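Local coordinates for periplasmic lipopolysaccharide transport protein LPTH (Pseudomonas aeruginosa, PDB 4UU4) that binds lipopolysaccharide and is required to carry it across the periplasm from the inner to the outer membrane, possibly as part of a protein bridge between them, at residues 47-57 with 66-74; 116-126 with 135-143. All blocks are in the same frame, centred on the assembly; numbering follows the deposited sequence.

Contact 1: 47-57 with 66-74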
ATOM      1  N   GLY A  47       0.487  -5.515 -20.326  1.00 66.62           N
ATOM      2  CA  GLY A  47      -0.315  -5.839 -19.162  1.00 60.40           C
ATOM      3  C   GLY A  47      -0.040  -4.838 -18.058  1.00 55.11           C
ATOM      4  O   GLY A  47      -0.104  -5.159 -16.873  1.00 51.70           O
ATOM      5  N   VAL A  48       0.277  -3.612 -18.455  1.00 51.64           N
ATOM      6  CA  VAL A  48       0.641  -2.569 -17.506  1.00 43.11           C
ATOM      7  C   VAL A  48      -0.211  -1.323 -17.724  1.00 43.27           C
ATOM      8  O   VAL A  48      -0.444  -0.915 -18.858  1.00 49.91           O
ATOM      9  CB  VAL A  48       2.136  -2.220 -17.631  1.00 43.79           C
ATOM     10  CG1 VAL A  48       2.481  -0.966 -16.839  1.00 40.89           C
ATOM     11  CG2 VAL A  48       2.986  -3.399 -17.180  1.00 50.12           C
ATOM     12  N   ALA A  49      -0.694  -0.733 -16.634  1.00 40.39           N
ATOM     13  CA  ALA A  49      -1.484   0.490 -16.729  1.00 38.10           C
ATOM     14  C   ALA A  49      -0.940   1.564 -15.798  1.00 35.03           C
ATOM     15  O   ALA A  49      -0.662   1.290 -14.636  1.00 38.08           O
ATOM     16  CB  ALA A  49      -2.935   0.202 -16.404  1.00 32.01           C
ATOM     17  N   VAL A  50      -0.782   2.788 -16.291  1.00 35.17           N
ATOM     18  CA  VAL A  50      -0.367   3.863 -15.384  1.00 33.22           C
ATOM     19  C   VAL A  50      -1.371   5.018 -15.304  1.00 29.56           C
ATOM     20  O   VAL A  50      -1.798   5.567 -16.319  1.00 28.77           O
ATOM     21  CB  VAL A  50       1.079   4.368 -15.653  1.00 35.93           C
ATOM     22  CG1 VAL A  50       1.318   4.572 -17.128  1.00 43.99           C
ATOM     23  CG2 VAL A  50       1.358   5.650 -14.878  1.00 37.81           C
ATOM     24  N   TYR A  51      -1.742   5.358 -14.072  1.00 28.10           N
ATOM     25  CA  TYR A  51      -2.720   6.395 -13.773  1.00 24.75           C
ATOM     26  C   TYR A  51      -2.055   7.573 -13.057  1.00 27.15           C
ATOM     27  O   TYR A  51      -1.238   7.381 -12.150  1.00 24.36           O
ATOM     28  CB  TYR A  51      -3.829   5.825 -12.887  1.00 23.46           C
ATOM     29  CG  TYR A  51      -4.452   4.546 -13.402  1.00 25.65           C
ATOM     30  CD1 TYR A  51      -3.886   3.309 -13.119  1.00 22.92           C
ATOM     31  CD2 TYR A  51      -5.621   4.575 -14.159  1.00 26.27           C
ATOM     32  CE1 TYR A  51      -4.457   2.139 -13.585  1.00 29.12           C
ATOM     33  CE2 TYR A  51      -6.199   3.408 -14.630  1.00 25.18           C
ATOM     34  CZ  TYR A  51      -5.612   2.196 -14.341  1.00 32.79           C
ATOM     35  OH  TYR A  51      -6.184   1.036 -14.808  1.00 36.78           O
ATOM     36  N   ARG A  52      -2.413   8.790 -13.467  1.00 30.57           N
ATOM     37  CA  ARG A  52      -1.814   9.997 -12.898  1.00 23.62           C
ATOM     38  C   ARG A  52      -2.868  11.023 -12.490  1.00 26.15           C
ATOM     39  O   ARG A  52      -3.937  11.109 -13.108  1.00 27.21           O
ATOM     40  CB  ARG A  52      -0.852  10.646 -13.897  1.00 27.63           C
ATOM     41  CG  ARG A  52       0.289   9.761 -14.366  1.00 31.06           C
ATOM     42  CD  ARG A  52       1.235  10.539 -15.271  1.00 41.69           C
ATOM     43  NE  ARG A  52       2.015   9.667 -16.144  1.00 50.12           N
ATOM     44  CZ  ARG A  52       1.532   9.085 -17.238  1.00 66.41           C
ATOM     45  NH1 ARG A  52       0.266   9.271 -17.588  1.00 70.68           N
ATOM     46  NH2 ARG A  52       2.311   8.309 -17.979  1.00 73.44           N
ATOM     47  N   GLY A  53      -2.555  11.796 -11.449  1.00 23.14           N
ATOM     48  CA  GLY A  53      -3.389  12.908 -11.019  1.00 24.17           C
ATOM     49  C   GLY A  53      -4.411  12.562  -9.950  1.00 32.37           C
ATOM     50  O   GLY A  53      -5.535  12.173 -10.269  1.00 33.10           O
ATOM     51  N   ASP A  54      -4.023  12.722  -8.685  1.00 29.21           N
ATOM     52  CA  ASP A  54      -4.889  12.410  -7.546  1.00 21.33           C
ATOM     53  C   ASP A  54      -5.496  11.020  -7.664  1.00 26.16           C
ATOM     54  O   ASP A  54      -6.700  10.846  -7.491  1.00 24.54           O
ATOM     55  CB  ASP A  54      -6.015  13.440  -7.399  1.00 26.77           C
ATOM     56  CG  ASP A  54      -5.519  14.792  -6.940  1.00 30.25           C
ATOM     57  OD1 ASP A  54      -5.030  14.888  -5.792  1.00 26.65           O
ATOM     58  OD2 ASP A  54      -5.636  15.762  -7.723  1.00 38.58           O
ATOM     59  N   VAL A  55      -4.657  10.037  -7.963  1.00 22.38           N
ATOM     60  CA  VAL A  55      -5.117   8.677  -8.196  1.00 20.21           C
ATOM     61  C   VAL A  55      -5.682   8.027  -6.937  1.00 25.70           C
ATOM     62  O   VAL A  55      -5.050   8.039  -5.866  1.00 21.76           O
ATOM     63  CB  VAL A  55      -3.981   7.813  -8.749  1.00 16.74           C
ATOM     64  CG1 VAL A  55      -4.528   6.517  -9.320  1.00 18.05           C
ATOM     65  CG2 VAL A  55      -3.215   8.591  -9.797  1.00 32.09           C
ATOM     66  N   VAL A  56      -6.886   7.474  -7.088  1.00 23.28           N
ATOM     67  CA  VAL A  56      -7.562   6.725  -6.039  1.00 21.92           C
ATOM     68  C   VAL A  56      -7.998   5.364  -6.571  1.00 28.07           C
ATOM     69  O   VAL A  56      -8.885   5.278  -7.411  1.00 19.50           O
ATOM     70  CB  VAL A  56      -8.830   7.453  -5.548  1.00 21.39           C
ATOM     71  CG1 VAL A  56      -9.388   6.769  -4.304  1.00 22.70           C
ATOM     72  CG2 VAL A  56      -8.539   8.914  -5.275  1.00 21.32           C
ATOM     73  N   VAL A  57      -7.375   4.298  -6.081  1.00 29.23           N
ATOM     74  CA  VAL A  57      -7.814   2.947  -6.410  1.00 22.75           C
ATOM     75  C   VAL A  57      -8.461   2.271  -5.198  1.00 21.84           C
ATOM     76  O   VAL A  57      -7.868   2.196  -4.127  1.00 26.83           O
ATOM     77  CB  VAL A  57      -6.661   2.079  -7.000  1.00 29.65           C
ATOM     78  CG1 VAL A  57      -5.295   2.713  -6.734  1.00 20.17           C
ATOM     79  CG2 VAL A  57      -6.734   0.637  -6.489  1.00 16.61           C
ATOM     80  N   GLY A  66      -2.420   8.195  -4.447  1.00 26.47           N
ATOM     81  CA  GLY A  66      -1.093   8.608  -4.870  1.00 20.75           C
ATOM     82  C   GLY A  66      -1.089   9.617  -5.997  1.00 17.98           C
ATOM     83  O   GLY A  66      -2.135   9.959  -6.538  1.00 21.93           O
ATOM     84  N   ASN A  67       0.099  10.108  -6.332  1.00 16.23           N
ATOM     85  CA  ASN A  67       0.276  10.973  -7.479  1.00 21.29           C
ATOM     86  C   ASN A  67       0.356  10.119  -8.729  1.00 19.29           C
ATOM     87  O   ASN A  67      -0.210  10.460  -9.766  1.00 23.70           O
ATOM     88  CB  ASN A  67       1.546  11.803  -7.333  1.00 18.92           C
ATOM     89  CG  ASN A  67       1.512  12.685  -6.115  1.00 18.71           C
ATOM     90  OD1 ASN A  67       2.484  12.763  -5.362  1.00 28.76           O
ATOM     91  ND2 ASN A  67       0.384  13.350  -5.904  1.00 19.59           N
ATOM     92  N   THR A  68       1.055   8.993  -8.617  1.00 24.64           N
ATOM     93  CA  THR A  68       1.200   8.103  -9.759  1.00 28.12           C
ATOM     94  C   THR A  68       1.066   6.642  -9.352  1.00 36.83           C
ATOM     95  O   THR A  68       1.780   6.161  -8.463  1.00 30.62           O
ATOM     96  CB  THR A  68       2.552   8.301 -10.457  1.00 37.45           C
ATOM     97  OG1 THR A  68       2.777   9.698 -10.679  1.00 50.97           O
ATOM     98  CG2 THR A  68       2.586   7.547 -11.783  1.00 32.35           C
ATOM     99  N   VAL A  69       0.158   5.937 -10.021  1.00 26.35           N
ATOM    100  CA  VAL A  69      -0.093   4.534  -9.714  1.00 22.63           C
ATOM    101  C   VAL A  69       0.086   3.635 -10.935  1.00 26.43           C
ATOM    102  O   VAL A  69      -0.416   3.925 -12.009  1.00 29.60           O
ATOM    103  CB  VAL A  69      -1.497   4.346  -9.109  1.00 21.59           C
ATOM    104  CG1 VAL A  69      -1.793   2.874  -8.870  1.00 21.38           C
ATOM    105  CG2 VAL A  69      -1.603   5.122  -7.803  1.00 18.83           C
ATOM    106  N   THR A  70       0.824   2.546 -10.770  1.00 27.26           N
ATOM    107  CA  THR A  70       0.993   1.582 -11.845  1.00 29.47           C
ATOM    108  C   THR A  70       0.425   0.228 -11.440  1.00 33.11           C
ATOM    109  O   THR A  70       0.738  -0.281 -10.365  1.00 30.53           O
ATOM    110  CB  THR A  70       2.473   1.400 -12.219  1.00 30.75           C
ATOM    111  OG1 THR A  70       3.038   2.664 -12.588  1.00 30.36           O
ATOM    112  CG2 THR A  70       2.606   0.429 -13.383  1.00 35.46           C
ATOM    113  N   LEU A  71      -0.416  -0.341 -12.304  1.00 33.22           N
ATOM    114  CA  LEU A  71      -0.901  -1.704 -12.128  1.00 29.95           C
ATOM    115  C   LEU A  71      -0.158  -2.629 -13.070  1.00 39.64           C
ATOM    116  O   LEU A  71      -0.103  -2.380 -14.280  1.00 47.88           O
ATOM    117  CB  LEU A  71      -2.393  -1.806 -12.433  1.00 28.45           C
ATOM    118  CG  LEU A  71      -3.333  -0.755 -11.857  1.00 32.81           C
ATOM    119  CD1 LEU A  71      -4.779  -1.162 -12.085  1.00 39.53           C
ATOM    120  CD2 LEU A  71      -3.070  -0.542 -10.394  1.00 36.86           C
ATOM    121  N   LYS A  72       0.411  -3.696 -12.519  1.00 37.69           N
ATOM    122  CA  LYS A  72       1.015  -4.722 -13.355  1.00 38.16           C
ATOM    123  C   LYS A  72       0.114  -5.943 -13.337  1.00 41.65           C
ATOM    124  O   LYS A  72      -0.369  -6.343 -12.280  1.00 42.97           O
ATOM    125  CB  LYS A  72       2.415  -5.076 -12.862  1.00 40.12           C
ATOM    126  CG  LYS A  72       3.380  -3.898 -12.869  1.00 49.76           C
ATOM    127  CD  LYS A  72       4.742  -4.296 -12.322  1.00125.66           C
ATOM    128  CE  LYS A  72       5.730  -3.135 -12.357  1.00 57.76           C
ATOM    129  NZ  LYS A  72       5.416  -2.063 -11.364  1.00 58.52           N
ATOM    130  N   GLN A  73      -0.112  -6.522 -14.512  1.00 44.68           N
ATOM    131  CA  GLN A  73      -1.027  -7.648 -14.668  1.00 46.18           C
ATOM    132  C   GLN A  73      -0.268  -8.968 -14.762  1.00 56.16           C
ATOM    133  O   GLN A  73       0.823  -9.022 -15.319  1.00 60.52           O
ATOM    134  CB  GLN A  73      -1.886  -7.433 -15.918  1.00 97.64           C
ATOM    135  CG  GLN A  73      -3.024  -8.411 -16.094  1.00 99.91           C
ATOM    136  CD  GLN A  73      -3.986  -7.989 -17.186  1.00 93.93           C
ATOM    137  OE1 GLN A  73      -3.873  -6.897 -17.743  1.00 93.44           O
ATOM    138  NE2 GLN A  73      -4.944  -8.857 -17.498  1.00 90.61           N
ATOM    139  N   ASP A  74      -0.843 -10.031 -14.207  1.00 62.22           N
ATOM    140  CA  ASP A  74      -0.228 -11.355 -14.298  1.00 62.02           C
ATOM    141  C   ASP A  74      -1.088 -12.294 -15.128  1.00 58.08           C
ATOM    142  O   ASP A  74      -2.085 -11.872 -15.706  1.00 58.45           O
ATOM    143  CB  ASP A  74       0.064 -11.939 -12.900  1.00 71.51           C
ATOM    144  CG  ASP A  74      -1.169 -12.541 -12.205  1.00 79.33           C
ATOM    145  OD1 ASP A  74      -2.307 -12.439 -12.710  1.00 81.80           O
ATOM    146  OD2 ASP A  74      -0.990 -13.119 -11.113  1.00 81.28           O
TER

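Contact 2: 116-126 with 135-143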
ATOM      1  N   ASN A 116      -1.218 -11.029  -1.027  1.00 36.37           N
ATOM      2  CA  ASN A 116      -1.745 -10.349   0.159  1.00 42.13           C
ATOM      3  C   ASN A 116      -0.631  -9.649   0.941  1.00 39.97           C
ATOM      4  O   ASN A 116      -0.473  -9.867   2.148  1.00 45.45           O
ATOM      5  CB  ASN A 116      -2.511 -11.309   1.079  1.00 46.02           C
ATOM      6  CG  ASN A 116      -3.793 -11.824   0.454  1.00 48.10           C
ATOM      7  OD1 ASN A 116      -4.444 -11.130  -0.327  1.00 55.46           O
ATOM      8  ND2 ASN A 116      -4.165 -13.051   0.804  1.00 50.39           N
ATOM      9  N   ARG A 117       0.146  -8.823   0.245  1.00 32.92           N
ATOM     10  CA  ARG A 117       1.280  -8.143   0.861  1.00 28.34           C
ATOM     11  C   ARG A 117       1.379  -6.681   0.453  1.00 24.97           C
ATOM     12  O   ARG A 117       1.352  -6.346  -0.729  1.00 27.78           O
ATOM     13  CB  ARG A 117       2.587  -8.868   0.534  1.00 34.04           C
ATOM     14  CG  ARG A 117       3.287  -9.440   1.755  1.00 42.19           C
ATOM     15  CD  ARG A 117       4.190 -10.603   1.388  1.00 50.41           C
ATOM     16  NE  ARG A 117       4.289 -11.575   2.477  1.00 67.36           N
ATOM     17  CZ  ARG A 117       3.390 -12.527   2.708  1.00 69.69           C
ATOM     18  NH1 ARG A 117       2.320 -12.631   1.931  1.00 66.58           N
ATOM     19  NH2 ARG A 117       3.553 -13.374   3.716  1.00 76.72           N
ATOM     20  N   VAL A 118       1.495  -5.809   1.446  1.00 27.05           N
ATOM     21  CA  VAL A 118       1.643  -4.383   1.190  1.00 27.33           C
ATOM     22  C   VAL A 118       2.964  -3.877   1.756  1.00 26.17           C
ATOM     23  O   VAL A 118       3.126  -3.785   2.971  1.00 36.29           O
ATOM     24  CB  VAL A 118       0.496  -3.574   1.818  1.00 26.28           C
ATOM     25  CG1 VAL A 118       0.557  -2.137   1.354  1.00 22.90           C
ATOM     26  CG2 VAL A 118      -0.846  -4.189   1.461  1.00 26.04           C
ATOM     27  N   VAL A 119       3.907  -3.542   0.880  1.00 25.52           N
ATOM     28  CA  VAL A 119       5.199  -3.042   1.342  1.00 26.91           C
ATOM     29  C   VAL A 119       5.345  -1.526   1.196  1.00 28.06           C
ATOM     30  O   VAL A 119       5.215  -0.965   0.109  1.00 26.86           O
ATOM     31  CB  VAL A 119       6.388  -3.791   0.695  1.00 28.45           C
ATOM     32  CG1 VAL A 119       6.172  -3.949  -0.794  1.00 35.68           C
ATOM     33  CG2 VAL A 119       7.697  -3.075   0.984  1.00 24.45           C
ATOM     34  N   LEU A 120       5.598  -0.881   2.329  1.00 32.62           N
ATOM     35  CA  LEU A 120       5.780   0.559   2.414  1.00 24.83           C
ATOM     36  C   LEU A 120       7.267   0.861   2.532  1.00 26.12           C
ATOM     37  O   LEU A 120       7.940   0.338   3.415  1.00 27.95           O
ATOM     38  CB  LEU A 120       5.045   1.101   3.642  1.00 25.03           C
ATOM     39  CG  LEU A 120       3.604   0.610   3.816  1.00 34.23           C
ATOM     40  CD1 LEU A 120       3.410  -0.060   5.166  1.00 37.22           C
ATOM     41  CD2 LEU A 120       2.622   1.750   3.652  1.00 43.03           C
ATOM     42  N   ILE A 121       7.779   1.695   1.635  1.00 27.21           N
ATOM     43  CA  ILE A 121       9.187   2.061   1.647  1.00 28.24           C
ATOM     44  C   ILE A 121       9.193   3.546   1.997  1.00 33.40           C
ATOM     45  O   ILE A 121       8.175   4.232   1.844  1.00 28.94           O
ATOM     46  CB  ILE A 121       9.929   1.516   0.408  1.00 25.32           C
ATOM     47  CG1 ILE A 121       9.830  -0.009   0.353  1.00 30.83           C
ATOM     48  CG2 ILE A 121      11.387   1.946   0.407  1.00 28.21           C
ATOM     49  CD1 ILE A 121      10.852  -0.651  -0.560  1.00 32.17           C
ATOM     50  N   ASP A 122      10.346   4.014   2.474  1.00 34.85           N
ATOM     51  CA  ASP A 122      10.703   5.445   2.659  1.00 29.76           C
ATOM     52  C   ASP A 122       9.843   6.436   3.431  1.00 25.85           C
ATOM     53  O   ASP A 122       9.117   7.234   2.847  1.00 31.90           O
ATOM     54  CB  ASP A 122      10.943   6.128   1.327  1.00 21.33           C
ATOM     55  CG  ASP A 122      12.105   7.096   1.392  1.00 29.48           C
ATOM     56  OD1 ASP A 122      12.554   7.406   2.511  1.00 39.82           O
ATOM     57  OD2 ASP A 122      12.570   7.546   0.319  1.00 27.09           O
ATOM     58  N   GLN A 123       9.972   6.404   4.748  1.00 23.66           N
ATOM     59  CA  GLN A 123       9.050   6.990   5.717  1.00 28.97           C
ATOM     60  C   GLN A 123       7.813   6.120   6.046  1.00 31.89           C
ATOM     61  O   GLN A 123       6.732   6.638   6.314  1.00 18.69           O
ATOM     62  CB  GLN A 123       8.677   8.412   5.354  1.00 24.96           C
ATOM     63  CG  GLN A 123       9.908   9.281   5.239  1.00 22.50           C
ATOM     64  CD  GLN A 123       9.680  10.518   4.409  1.00 24.00           C
ATOM     65  OE1 GLN A 123      10.605  11.034   3.784  1.00 31.60           O
ATOM     66  NE2 GLN A 123       8.447  11.008   4.399  1.00 24.81           N
ATOM     67  N   ALA A 124       8.014   4.807   6.039  1.00 19.43           N
ATOM     68  CA  ALA A 124       6.938   3.859   6.284  1.00 29.39           C
ATOM     69  C   ALA A 124       6.259   4.082   7.638  1.00 29.89           C
ATOM     70  O   ALA A 124       6.896   3.999   8.686  1.00 28.51           O
ATOM     71  CB  ALA A 124       7.466   2.437   6.180  1.00 28.30           C
ATOM     72  N   LYS A 125       4.962   4.371   7.606  1.00 30.51           N
ATOM     73  CA  LYS A 125       4.189   4.530   8.829  1.00 25.53           C
ATOM     74  C   LYS A 125       2.973   3.613   8.777  1.00 26.31           C
ATOM     75  O   LYS A 125       2.489   3.289   7.700  1.00 22.82           O
ATOM     76  CB  LYS A 125       3.754   5.988   9.005  1.00 28.34           C
ATOM     77  CG  LYS A 125       3.379   6.372  10.432  1.00 33.66           C
ATOM     78  CD  LYS A 125       2.734   7.754  10.491  1.00 46.70           C
ATOM     79  CE  LYS A 125       3.582   8.808   9.788  1.00 59.96           C
ATOM     80  NZ  LYS A 125       2.886  10.127   9.688  1.00 69.25           N
ATOM     81  N   VAL A 126       2.501   3.174   9.939  1.00 32.49           N
ATOM     82  CA  VAL A 126       1.283   2.373  10.040  1.00 30.29           C
ATOM     83  C   VAL A 126       0.533   2.736  11.312  1.00 32.56           C
ATOM     84  O   VAL A 126       1.080   2.636  12.409  1.00 35.43           O
ATOM     85  CB  VAL A 126       1.571   0.856  10.091  1.00 24.83           C
ATOM     86  CG1 VAL A 126       0.289   0.093  10.367  1.00 26.86           C
ATOM     87  CG2 VAL A 126       2.196   0.366   8.803  1.00 22.73           C
ATOM     88  N   GLY A 135       9.121   3.274  10.367  1.00 21.54           N
ATOM     89  CA  GLY A 135      10.309   2.563   9.933  1.00 22.70           C
ATOM     90  C   GLY A 135      10.739   2.912   8.522  1.00 28.68           C
ATOM     91  O   GLY A 135      10.024   3.601   7.792  1.00 32.24           O
ATOM     92  N   GLU A 136      11.922   2.440   8.146  1.00 23.88           N
ATOM     93  CA  GLU A 136      12.436   2.625   6.798  1.00 27.35           C
ATOM     94  C   GLU A 136      11.611   1.793   5.826  1.00 30.93           C
ATOM     95  O   GLU A 136      11.386   2.193   4.679  1.00 32.53           O
ATOM     96  CB  GLU A 136      13.905   2.202   6.721  1.00 26.44           C
ATOM     97  CG  GLU A 136      14.867   3.323   6.367  1.00 33.62           C
ATOM     98  CD  GLU A 136      16.290   2.827   6.188  1.00 37.17           C
ATOM     99  OE1 GLU A 136      16.457   1.664   5.761  1.00 35.45           O
ATOM    100  OE2 GLU A 136      17.238   3.593   6.478  1.00 40.69           O
ATOM    101  N   LYS A 137      11.162   0.633   6.292  1.00 28.90           N
ATOM    102  CA  LYS A 137      10.391  -0.276   5.457  1.00 23.70           C
ATOM    103  C   LYS A 137       9.437  -1.149   6.272  1.00 30.06           C
ATOM    104  O   LYS A 137       9.844  -1.812   7.227  1.00 30.42           O
ATOM    105  CB  LYS A 137      11.336  -1.147   4.628  1.00 30.71           C
ATOM    106  CG  LYS A 137      10.654  -2.284   3.893  1.00 26.06           C
ATOM    107  CD  LYS A 137      11.649  -3.107   3.109  1.00 28.80           C
ATOM    108  CE  LYS A 137      11.005  -4.369   2.571  1.00 29.83           C
ATOM    109  NZ  LYS A 137      11.824  -5.026   1.516  1.00 34.66           N
ATOM    110  N   ILE A 138       8.165  -1.150   5.887  1.00 28.67           N
ATOM    111  CA  ILE A 138       7.157  -1.928   6.599  1.00 28.47           C
ATOM    112  C   ILE A 138       6.386  -2.862   5.673  1.00 26.48           C
ATOM    113  O   ILE A 138       5.745  -2.422   4.733  1.00 23.41           O
ATOM    114  CB  ILE A 138       6.153  -1.022   7.335  1.00 24.47           C
ATOM    115  CG1 ILE A 138       6.851  -0.230   8.437  1.00 23.92           C
ATOM    116  CG2 ILE A 138       5.036  -1.851   7.930  1.00 27.23           C
ATOM    117  CD1 ILE A 138       5.915   0.630   9.249  1.00 24.07           C
ATOM    118  N   VAL A 139       6.448  -4.158   5.952  1.00 27.90           N
ATOM    119  CA  VAL A 139       5.723  -5.138   5.159  1.00 26.62           C
ATOM    120  C   VAL A 139       4.458  -5.573   5.895  1.00 28.14           C
ATOM    121  O   VAL A 139       4.502  -5.886   7.079  1.00 28.30           O
ATOM    122  CB  VAL A 139       6.604  -6.354   4.842  1.00 28.72           C
ATOM    123  CG1 VAL A 139       5.904  -7.273   3.852  1.00 28.92           C
ATOM    124  CG2 VAL A 139       7.939  -5.892   4.289  1.00 27.91           C
ATOM    125  N   TYR A 140       3.331  -5.592   5.193  1.00 24.82           N
ATOM    126  CA  TYR A 140       2.048  -5.869   5.827  1.00 25.95           C
ATOM    127  C   TYR A 140       1.251  -6.980   5.144  1.00 31.60           C
ATOM    128  O   TYR A 140       0.721  -6.799   4.046  1.00 29.39           O
ATOM    129  CB  TYR A 140       1.215  -4.587   5.919  1.00 24.15           C
ATOM    130  CG  TYR A 140      -0.154  -4.778   6.530  1.00 34.10           C
ATOM    131  CD1 TYR A 140      -0.314  -5.446   7.734  1.00 35.33           C
ATOM    132  CD2 TYR A 140      -1.285  -4.277   5.908  1.00 38.80           C
ATOM    133  CE1 TYR A 140      -1.563  -5.618   8.294  1.00 38.42           C
ATOM    134  CE2 TYR A 140      -2.538  -4.442   6.461  1.00 27.30           C
ATOM    135  CZ  TYR A 140      -2.672  -5.113   7.650  1.00 36.43           C
ATOM    136  OH  TYR A 140      -3.924  -5.279   8.198  1.00 39.28           O
ATOM    137  N   ASP A 141       1.181  -8.129   5.807  1.00 31.06           N
ATOM    138  CA  ASP A 141       0.310  -9.213   5.380  1.00 35.11           C
ATOM    139  C   ASP A 141      -1.119  -8.832   5.744  1.00 37.74           C
ATOM    140  O   ASP A 141      -1.429  -8.625   6.910  1.00 40.67           O
ATOM    141  CB  ASP A 141       0.715 -10.517   6.071  1.00 38.07           C
ATOM    142  CG  ASP A 141      -0.007 -11.733   5.514  1.00 51.11           C
ATOM    143  OD1 ASP A 141      -1.249 -11.697   5.383  1.00 50.30           O
ATOM    144  OD2 ASP A 141       0.675 -12.733   5.205  1.00 53.62           O
ATOM    145  N   THR A 142      -1.985  -8.731   4.742  1.00 36.59           N
ATOM    146  CA  THR A 142      -3.371  -8.337   4.975  1.00 40.79           C
ATOM    147  C   THR A 142      -4.233  -9.516   5.420  1.00 51.56           C
ATOM    148  O   THR A 142      -5.346  -9.329   5.914  1.00 58.96           O
ATOM    149  CB  THR A 142      -3.999  -7.712   3.713  1.00 48.73           C
ATOM    150  OG1 THR A 142      -4.011  -8.678   2.654  1.00 50.66           O
ATOM    151  CG2 THR A 142      -3.215  -6.485   3.270  1.00 46.98           C
ATOM    152  N   GLN A 143      -3.716 -10.728   5.240  1.00 55.07           N
ATOM    153  CA  GLN A 143      -4.449 -11.935   5.610  1.00 63.01           C
ATOM    154  C   GLN A 143      -4.106 -12.351   7.032  1.00 73.42           C
ATOM    155  O   GLN A 143      -4.974 -12.398   7.899  1.00 84.52           O
ATOM    156  CB  GLN A 143      -4.140 -13.084   4.646  1.00 74.71           C
ATOM    157  CG  GLN A 143      -5.069 -14.282   4.801  1.00 87.39           C
ATOM    158  CD  GLN A 143      -4.376 -15.604   4.524  1.00 95.70           C
ATOM    159  OE1 GLN A 143      -3.152 -15.660   4.419  1.00 99.31           O
ATOM    160  NE2 GLN A 143      -5.157 -16.674   4.409  1.00 97.49           N
TER

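Contact 1: 47-57 with 66-74
Y51 and V69 exchange two backbone hydrogen bonds, Y51 N to V69 O at 2.8 Å and V69 N to Y51 O at 2.9 Å, both nearly straight at 174° at the hydrogen. A49 and L71 form a second reciprocal pair, and Q73 N to G47 O, more bent, continues the pairing beyond it. At the other end G53 N reaches N67 O over 3.2 Å. V48, V50 and R52 sit opposite K72, T70 and T68 in non-hydrogen-bonded pairs, which makes 48-52 and 68-72 antiparallel neighbours with axes 165° apart.

Past R52 the chain turns at G53 and D54, and the register slips by one residue, a beta bulge. V55 then pairs with G66: G66 N donates to V55 O, and V55 N gives a weak bond to G66 O. The same two segments thus contribute to both sheets of the beta-jellyroll fold adopted by Lpt proteins.

Between those sheets V55 CG1 meets V69 CG2 at 3.6 Å, and V57 CG1 touches V69 CG1 at 4.1 Å, so V69 is packed by valines of the second sheet through both of its branches. The edge of the Y51 ring meets L71, Y51 CE1 lying 3.6 Å from L71 CG, the two side chains crossing at about a right angle. Strand 34-36 completes this side, with V35 touching Y51, V55 and V57. On the other face, T70 has CG2 opposite its own backbone N (OG1 chi1 -57°), which directs this methyl to V48 CG1 at 3.7 Å; V50 CG2 and T68 CG2 make a similar methyl contact.

Contact 2: 116-126 with 135-143
I138 holds CG1 beside its backbone N (chi1 -65°), a rotation that brings I138 CG1 to 3.5 Å from A124 CB and I138 CG2 to 3.7 Å from V126 CG2, which I138 CD1 also touches. L120 CD1 fills in from the paired strand, 3.6 Å from I138 CB. A124 and V126 belong to the second sheet, so this isoleucine packs into the interior of the jellyroll.

On the opposite face the carboxylate of D141 is extended away from its backbone N (chi1 -171°) and approaches R117. D141 OD2 stands 3.3 Å from R117 NH2, well out of the guanidinium plane, which makes this a charge pairing without a directed N-H. D141 OD1 is engaged separately: it accepts from Q143 N, an Asx turn, and from the backbone N of R144.

Backbone bonds run in both directions between L120 and I138 and between V118 and Y140. The straightest is L120 N to I138 O, 2.9 Å with 178° at the hydrogen. After I121 a one-residue register shift, a beta bulge, carries the pairing to A124, whose O accepts from G135 N.

Strand 117-121 continues to 109-112 through V119 and Q110, and 137-141 is flanked by 147-150, where V147 and A149 touch I138. Across the interior, Y91 of strand 89-93 meets V118, Y140 and T142.

In the fold
Contact 1 closes before contact 2 opens, and their centres lie 18 Å apart, with nearest atoms about 10 Å apart and no direct touch. Both join the same two antiparallel sheets: strands 48-52, 68-72, 117-121 and 137-141 belong to one, and 55-59 and 124-128 to the other. In the first sheet, strands 81-85 and 109-112 separate the two pairs. Each contact turns a corner from one sheet into the other, so the same construction recurs along the jellyroll. Contact 1 lies nearer the N-terminal edge strands 34-36 and 39-43, contact 2 nearer 147-150 and 165-167. Such a continuous two-sheet body is consistent with a periplasmic bridge for lipopolysaccharide.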